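Long-range contacts in leucyl aminopeptidase (Trypanosoma brucei brucei, PDB 5NTD), which probably removes leucine and similar residues from the N-terminus of peptides as an M17-family metalloaminopeptidase, here with manganese bound: residues Val26-Val31 against Val186-Pro191; Thr221-Thr226 against Ala266-Thr271; Ala426-Ala431 against Thr515-Lys520. All coordinates share one frame; numbering follows the deposited sequence.

Contact 1: residues Val26-Val31 against Val186-Pro191; sequences VCFTDV and VVFPEP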
# COMPACT_ATOMS: atom_id res chain seq x y z
N VAL G 26 -6.01 46.35 -7.41
CA VAL G 26 -7.45 46.58 -7.66
C VAL G 26 -7.88 47.94 -7.12
O VAL G 26 -7.54 48.32 -6.00
CB VAL G 26 -8.33 45.48 -7.01
CG1 VAL G 26 -9.79 45.60 -7.44
CG2 VAL G 26 -7.81 44.10 -7.38
N CYS G 27 -8.67 48.63 -7.91
CA CYS G 27 -9.38 49.83 -7.43
C CYS G 27 -10.86 49.73 -7.80
O CYS G 27 -11.28 48.86 -8.54
CB CYS G 27 -8.78 51.13 -7.98
SG CYS G 27 -8.77 51.18 -9.78
N PHE G 28 -11.65 50.59 -7.18
CA PHE G 28 -13.11 50.49 -7.25
C PHE G 28 -13.71 51.85 -7.55
O PHE G 28 -13.33 52.87 -6.99
CB PHE G 28 -13.69 49.95 -5.93
CG PHE G 28 -13.10 48.64 -5.53
CD1 PHE G 28 -11.93 48.59 -4.78
CD2 PHE G 28 -13.67 47.44 -5.97
CE1 PHE G 28 -11.35 47.38 -4.43
CE2 PHE G 28 -13.11 46.24 -5.61
CZ PHE G 28 -11.93 46.20 -4.84
N THR G 29 -14.72 51.82 -8.40
CA THR G 29 -15.49 53.00 -8.70
C THR G 29 -16.89 52.59 -9.09
O THR G 29 -17.30 51.44 -8.87
CB THR G 29 -14.80 53.86 -9.78
OG1 THR G 29 -15.49 55.12 -9.92
CG2 THR G 29 -14.73 53.16 -11.14
N ASP G 30 -17.63 53.53 -9.66
CA ASP G 30 -19.01 53.23 -10.14
C ASP G 30 -19.24 53.90 -11.50
O ASP G 30 -18.45 54.74 -11.92
CB ASP G 30 -20.05 53.70 -9.13
CG ASP G 30 -20.02 55.22 -8.92
OD1 ASP G 30 -20.68 55.93 -9.73
OD2 ASP G 30 -19.35 55.66 -7.97
N VAL G 31 -20.30 53.49 -12.17
CA VAL G 31 -20.51 53.82 -13.60
C VAL G 31 -20.56 55.33 -13.86
O VAL G 31 -19.89 55.85 -14.76
CB VAL G 31 -21.80 53.20 -14.14
CG1 VAL G 31 -22.15 53.80 -15.51
CG2 VAL G 31 -21.66 51.69 -14.27
N VAL G 186 -12.60 47.94 -10.91
CA VAL G 186 -13.94 47.40 -10.75
C VAL G 186 -14.95 48.57 -10.77
O VAL G 186 -14.86 49.51 -9.98
CB VAL G 186 -14.09 46.63 -9.44
CG1 VAL G 186 -15.52 46.18 -9.21
CG2 VAL G 186 -13.16 45.43 -9.46
N VAL G 187 -15.90 48.46 -11.67
CA VAL G 187 -16.92 49.50 -11.89
C VAL G 187 -18.28 48.98 -11.50
O VAL G 187 -18.92 48.25 -12.25
CB VAL G 187 -16.95 49.96 -13.35
CG1 VAL G 187 -17.85 51.19 -13.48
CG2 VAL G 187 -15.54 50.32 -13.83
N PHE G 188 -18.70 49.34 -10.30
CA PHE G 188 -20.06 48.95 -9.81
C PHE G 188 -21.13 49.78 -10.49
O PHE G 188 -20.84 50.87 -10.98
CB PHE G 188 -20.19 49.14 -8.31
CG PHE G 188 -19.31 48.22 -7.49
CD1 PHE G 188 -19.56 46.85 -7.44
CD2 PHE G 188 -18.21 48.73 -6.78
CE1 PHE G 188 -18.75 46.00 -6.69
CE2 PHE G 188 -17.39 47.88 -6.05
CZ PHE G 188 -17.66 46.52 -6.00
N PRO G 189 -22.37 49.29 -10.54
CA PRO G 189 -23.46 50.12 -11.09
C PRO G 189 -23.71 51.43 -10.30
O PRO G 189 -23.90 52.48 -10.90
CB PRO G 189 -24.69 49.22 -10.96
CG PRO G 189 -24.13 47.84 -10.87
CD PRO G 189 -22.86 47.99 -10.09
N GLU G 190 -23.69 51.33 -8.99
CA GLU G 190 -23.96 52.45 -8.09
C GLU G 190 -22.74 52.72 -7.24
O GLU G 190 -21.92 51.82 -7.04
CB GLU G 190 -25.11 52.12 -7.15
CG GLU G 190 -26.44 51.73 -7.81
CD GLU G 190 -27.02 52.87 -8.64
OE1 GLU G 190 -26.58 54.03 -8.52
OE2 GLU G 190 -27.96 52.66 -9.40
N PRO G 191 -22.65 53.94 -6.65
CA PRO G 191 -21.56 54.17 -5.69
C PRO G 191 -21.61 53.10 -4.59
O PRO G 191 -22.67 52.80 -4.08
CB PRO G 191 -21.89 55.54 -5.13
CG PRO G 191 -22.64 56.22 -6.21
CD PRO G 191 -23.45 55.15 -6.88
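The F28 ring overlaps the side chain of V186, its partner on the neighbouring strand: CD2 of F28 comes to 3.6 Å from CB of V186, and the two side chains run alongside each other on one face of the sheet. The same ring atom, F28 CD2, lies 3.7 Å from CE2 of F188, the two side chains slanting across each other. V186 sits among these groups, with CG2 touching V26 CG1 and CG1 above one face of the F188 ring, near its rim. Helices 150-158 and 196-214 cover this face, L199 touching both phenylalanines.

Beneath the side chains, strands 26-30 and 183-188 pair in parallel. Three backbone bonds join the two segments along the ladder: V186 N to C27 O, T29 N to V186 O at 2.8 Å, and F188 N to T29 O. The second is nearly collinear with the carbonyl (C=O...N angle 174°), whereas F188 N lies well off the plane of the T29 carbonyl. Strand 26-30 is the outermost on its side of the six-stranded mixed sheet of the N-terminal domain, a domain of the macro clan, and V187 joins the pair to strand 140-145 further in.

On the other face T29 CG2 meets V187 CG2 at 4.0 Å, while V187 CG1 packs against V31 CG2, the two valine side chains crossing at about a right angle. At the end of the ladder V31 N makes a weak bond to F188 O. D30 holds CG between its backbone N and carbonyl carbon (chi1 63°), which places the carboxylate beside P191, with OD2 3.5 Å from P191 CA. Its other oxygen, OD1, accepts from A33 N and thereby caps the helix that starts at V31.

Contact 2: residues Thr221-Thr226 against Ala266-Thr271; sequences TTATFT and APRLVT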
# COMPACT_ATOMS: atom_id res chain seq x y z
N THR G 221 9.28 31.61 6.01
CA THR G 221 9.74 30.81 7.15
C THR G 221 9.13 31.33 8.44
O THR G 221 8.43 32.34 8.44
CB THR G 221 11.25 30.88 7.28
OG1 THR G 221 11.63 32.17 7.74
CG2 THR G 221 11.92 30.61 5.97
N THR G 222 9.37 30.64 9.54
CA THR G 222 8.89 31.11 10.82
C THR G 222 9.47 32.51 11.11
O THR G 222 8.78 33.38 11.63
CB THR G 222 9.25 30.20 12.00
OG1 THR G 222 10.67 30.06 12.08
CG2 THR G 222 8.59 28.84 11.86
N ALA G 223 10.71 32.72 10.69
CA ALA G 223 11.42 33.99 10.90
C ALA G 223 10.91 35.08 9.98
O ALA G 223 10.67 36.23 10.44
CB ALA G 223 12.91 33.85 10.72
N THR G 224 10.74 34.78 8.69
CA THR G 224 10.28 35.85 7.77
C THR G 224 8.82 36.25 8.03
O THR G 224 8.45 37.41 7.90
CB THR G 224 10.50 35.57 6.30
OG1 THR G 224 9.79 34.39 5.93
CG2 THR G 224 11.96 35.42 6.03
N PHE G 225 8.00 35.28 8.42
CA PHE G 225 6.60 35.58 8.76
C PHE G 225 6.60 36.54 9.97
O PHE G 225 5.88 37.54 10.01
CB PHE G 225 5.84 34.31 9.09
CG PHE G 225 4.33 34.41 8.93
CD1 PHE G 225 3.64 35.60 8.99
CD2 PHE G 225 3.60 33.23 8.76
CE1 PHE G 225 2.26 35.63 8.86
CE2 PHE G 225 2.21 33.25 8.63
CZ PHE G 225 1.54 34.45 8.70
N THR G 226 7.43 36.23 10.94
CA THR G 226 7.56 37.08 12.12
C THR G 226 8.01 38.51 11.74
O THR G 226 7.47 39.49 12.23
CB THR G 226 8.53 36.47 13.13
OG1 THR G 226 7.99 35.22 13.57
CG2 THR G 226 8.71 37.40 14.36
N ALA G 266 13.61 28.58 14.15
CA ALA G 266 12.94 28.31 15.45
C ALA G 266 11.45 28.62 15.41
O ALA G 266 11.01 29.48 14.66
CB ALA G 266 13.61 29.12 16.54
N PRO G 267 10.67 27.94 16.25
CA PRO G 267 9.26 28.27 16.31
C PRO G 267 9.07 29.57 17.05
O PRO G 267 9.91 29.95 17.86
CB PRO G 267 8.66 27.13 17.12
CG PRO G 267 9.78 26.66 17.96
CD PRO G 267 11.01 26.83 17.14
N ARG G 268 7.95 30.22 16.78
CA ARG G 268 7.58 31.46 17.44
C ARG G 268 6.11 31.50 17.73
O ARG G 268 5.31 31.16 16.89
CB ARG G 268 7.96 32.67 16.56
CG ARG G 268 9.46 32.95 16.55
CD ARG G 268 9.91 33.28 15.16
NE ARG G 268 11.23 33.88 15.08
CZ ARG G 268 12.33 33.27 14.66
NH1 ARG G 268 12.33 32.01 14.27
NH2 ARG G 268 13.45 33.97 14.56
N LEU G 269 5.80 31.98 18.91
CA LEU G 269 4.45 32.40 19.26
C LEU G 269 4.42 33.93 19.17
O LEU G 269 4.99 34.64 20.00
CB LEU G 269 4.07 31.93 20.64
CG LEU G 269 2.58 31.85 20.93
CD1 LEU G 269 1.88 30.79 20.10
CD2 LEU G 269 2.39 31.55 22.41
N VAL G 270 3.74 34.42 18.16
CA VAL G 270 3.68 35.83 17.85
C VAL G 270 2.28 36.39 18.13
O VAL G 270 1.31 36.00 17.49
CB VAL G 270 4.02 36.10 16.40
CG1 VAL G 270 3.97 37.58 16.08
CG2 VAL G 270 5.40 35.57 16.07
N THR G 271 2.19 37.32 19.08
CA THR G 271 0.91 37.91 19.42
C THR G 271 0.89 39.39 19.07
O THR G 271 1.75 40.16 19.47
CB THR G 271 0.54 37.69 20.89
OG1 THR G 271 0.43 36.28 21.17
CG2 THR G 271 -0.80 38.33 21.21
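The T222 hydroxyl donates a hydrogen bond to A266 O, in the loop before strand 268-274, over 2.7 Å; R268 NH1, from the same segment as A266, donates to that oxygen too (2.9 Å). The two donors reach it from opposite faces of the carbonyl plane. T222 OG1 lies between its backbone N and carbonyl carbon (chi1 58°), which directs it at the loop.

Van der Waals packing centres on the R268 side chain. A223 covers one face of the guanidinium, with CA over the middle of the group and CB 3.9 Å from NH2. Further back, R268 CD rests 3.2 Å from T226 OG1, the two side chains crossing at roughly a right angle. V270 CG2 meets the same T226 OG1 at 3.6 Å. That hydroxyl turns back into the helix, donating to T222 O, which also accepts from T226 N.

Helical capping precedes the contact: T221 and T224 form a capping box, T224 N donating to T221 OG1 and T221 N to T224 OG1. Helix 222-236 thus begins alongside strand 268-274 in the catalytic domain, their short axes only 12° from parallel. With two donors on A266 O and the T226 hydroxyl bonded within the helix, polar groups are paired locally, while the arginine meets the helix with its flat face and aliphatic stem and uses NH1 to hold A266 O.

Contact 3: residues Ala426-Ala431 against Thr515-Lys520; sequences AAMLRA and TEYFRK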
# COMPACT_ATOMS: atom_id res chain seq x y z
N ALA G 426 -23.95 30.70 14.14
CA ALA G 426 -24.89 31.32 13.16
C ALA G 426 -24.35 32.62 12.61
O ALA G 426 -24.47 32.92 11.44
CB ALA G 426 -26.26 31.56 13.81
N ALA G 427 -23.69 33.37 13.47
CA ALA G 427 -23.07 34.64 13.07
C ALA G 427 -21.92 34.43 12.09
O ALA G 427 -21.79 35.14 11.11
CB ALA G 427 -22.58 35.41 14.30
N MET G 428 -21.06 33.47 12.39
CA MET G 428 -19.94 33.14 11.45
C MET G 428 -20.44 32.59 10.12
O MET G 428 -19.97 32.96 9.06
CB MET G 428 -18.96 32.20 12.09
CG MET G 428 -17.68 32.01 11.28
SD MET G 428 -16.76 33.52 10.99
CE MET G 428 -16.03 33.81 12.58
N LEU G 429 -21.46 31.77 10.19
CA LEU G 429 -22.13 31.30 8.94
C LEU G 429 -22.70 32.44 8.06
O LEU G 429 -22.56 32.45 6.85
CB LEU G 429 -23.24 30.30 9.22
CG LEU G 429 -22.77 28.94 9.72
CD1 LEU G 429 -23.96 28.14 10.24
CD2 LEU G 429 -22.04 28.17 8.64
N ARG G 430 -23.38 33.37 8.74
CA ARG G 430 -23.94 34.59 8.09
C ARG G 430 -22.78 35.38 7.44
O ARG G 430 -22.85 35.76 6.28
CB ARG G 430 -24.76 35.50 9.04
N ALA G 431 -21.70 35.55 8.19
CA ALA G 431 -20.53 36.25 7.66
C ALA G 431 -19.91 35.56 6.43
O ALA G 431 -19.47 36.20 5.48
CB ALA G 431 -19.47 36.39 8.74
N THR G 515 -13.51 40.02 8.53
CA THR G 515 -13.90 41.40 8.42
C THR G 515 -15.42 41.52 8.52
O THR G 515 -15.93 42.34 9.26
CB THR G 515 -13.39 42.01 7.12
OG1 THR G 515 -11.95 41.98 7.13
CG2 THR G 515 -13.84 43.48 7.01
N GLU G 516 -16.11 40.65 7.79
CA GLU G 516 -17.56 40.65 7.75
C GLU G 516 -18.12 40.24 9.10
O GLU G 516 -19.09 40.83 9.61
CB GLU G 516 -18.06 39.78 6.63
CG GLU G 516 -19.58 39.66 6.55
CD GLU G 516 -20.29 40.99 6.29
OE1 GLU G 516 -19.68 41.91 5.70
OE2 GLU G 516 -21.47 41.12 6.71
N TYR G 517 -17.49 39.25 9.72
CA TYR G 517 -17.89 38.80 11.07
C TYR G 517 -17.78 39.98 12.09
O TYR G 517 -18.71 40.27 12.86
CB TYR G 517 -17.07 37.57 11.54
CG TYR G 517 -17.32 37.14 12.99
CD1 TYR G 517 -18.44 36.44 13.34
CD2 TYR G 517 -16.44 37.51 13.99
CE1 TYR G 517 -18.70 36.11 14.68
CE2 TYR G 517 -16.68 37.19 15.32
CZ TYR G 517 -17.80 36.51 15.66
OH TYR G 517 -18.04 36.18 16.98
N PHE G 518 -16.64 40.64 12.06
CA PHE G 518 -16.39 41.81 12.95
C PHE G 518 -17.43 42.95 12.73
O PHE G 518 -17.94 43.53 13.66
CB PHE G 518 -15.00 42.40 12.76
CG PHE G 518 -13.88 41.48 13.10
CD1 PHE G 518 -14.03 40.48 14.02
CD2 PHE G 518 -12.65 41.65 12.49
CE1 PHE G 518 -12.97 39.62 14.33
CE2 PHE G 518 -11.59 40.82 12.78
CZ PHE G 518 -11.75 39.80 13.72
N ARG G 519 -17.77 43.17 11.47
CA ARG G 519 -18.75 44.19 11.05
C ARG G 519 -20.11 44.04 11.74
O ARG G 519 -20.71 45.03 12.10
CB ARG G 519 -19.00 44.17 9.55
CG ARG G 519 -18.49 45.37 8.79
CD ARG G 519 -18.19 45.12 7.32
NE ARG G 519 -19.29 44.59 6.53
CZ ARG G 519 -20.22 45.30 5.88
NH1 ARG G 519 -20.25 46.63 5.94
NH2 ARG G 519 -21.13 44.65 5.16
N LYS G 520 -20.55 42.80 11.94
CA LYS G 520 -21.88 42.54 12.49
C LYS G 520 -21.90 42.23 13.99
O LYS G 520 -22.94 41.84 14.50
CB LYS G 520 -22.58 41.41 11.73
CG LYS G 520 -22.72 41.62 10.21
CD LYS G 520 -23.41 42.88 9.76
CE LYS G 520 -23.01 43.37 8.34
NZ LYS G 520 -23.72 42.86 7.16
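Two helices of the catalytic domain, 422-435 and the C-terminal 511-519, pack here against each other and against strand 395-400 of the large mixed sheet. Their short axes come within 8.7 Å and run at 124°, steeply inclined rather than aligned, and within the two segments the nearest CA atoms are those of A431 and Y517.

Y517 presents its ring to the first helix. With CG anti to the backbone N (chi1 174°), the ring lies against M428 and A427, which approach it in different ways. The methyl CE of M428 lies over one face, 3.6 Å from Y517 CG and displaced toward the rim, in a CH-pi contact only 21° off the ring normal. Bends at chi2 and chi3 fold the thioether back to bring the methyl there, while SD stands obliquely to the ring in a Met-aromatic contact. A427 CB instead reaches the ring edge near its plane, 4.0 Å from Y517 CE1. I397 touches both M428 and Y517, tying the pair to the sheet.

Close to the backbone, the small A431 side chain sits where the segments come near, consistent with their close approach: its CB is 3.6 Å from Y517 N and 3.9 Å from Y517 CB. Beside it, CG of E516 lies 3.6 Å from A431 O, an oxygen hydrogen-bonded to the S435 hydroxyl. The E516 carboxylate is bound within its own segment. R519 grips OE1 side-on through NE (2.8 Å) and NH2, and K520 NZ meets the syn lone pair of OE2, so both oxygens are engaged by cations, which would probably stabilise the charged form. Helices packed over a central mixed sheet, as these two are over strand 395-400, belong to the alpha/beta architecture of the M17 catalytic domain.

In the fold
The three contacts lie apart, none touching another, and follow one another along the chain. Contact 1 belongs to the N-terminal domain and joins strands within one sheet, through backbone bonds flanked by valine and phenylalanine. Contacts 2 and 3 share the large mixed sheet of the catalytic domain: the former sets a helix start against strand 268-274, the latter packs two helices next to strand 395-400. Contact 3 is the buried one, and nothing polar bonds across it; contacts 1 and 2 are only partly buried. Contact 2 alone of the three has a side-chain hydroxyl making its cross-segment hydrogen bond, with the side chain of T222 about 13 Å from a bound manganese ion.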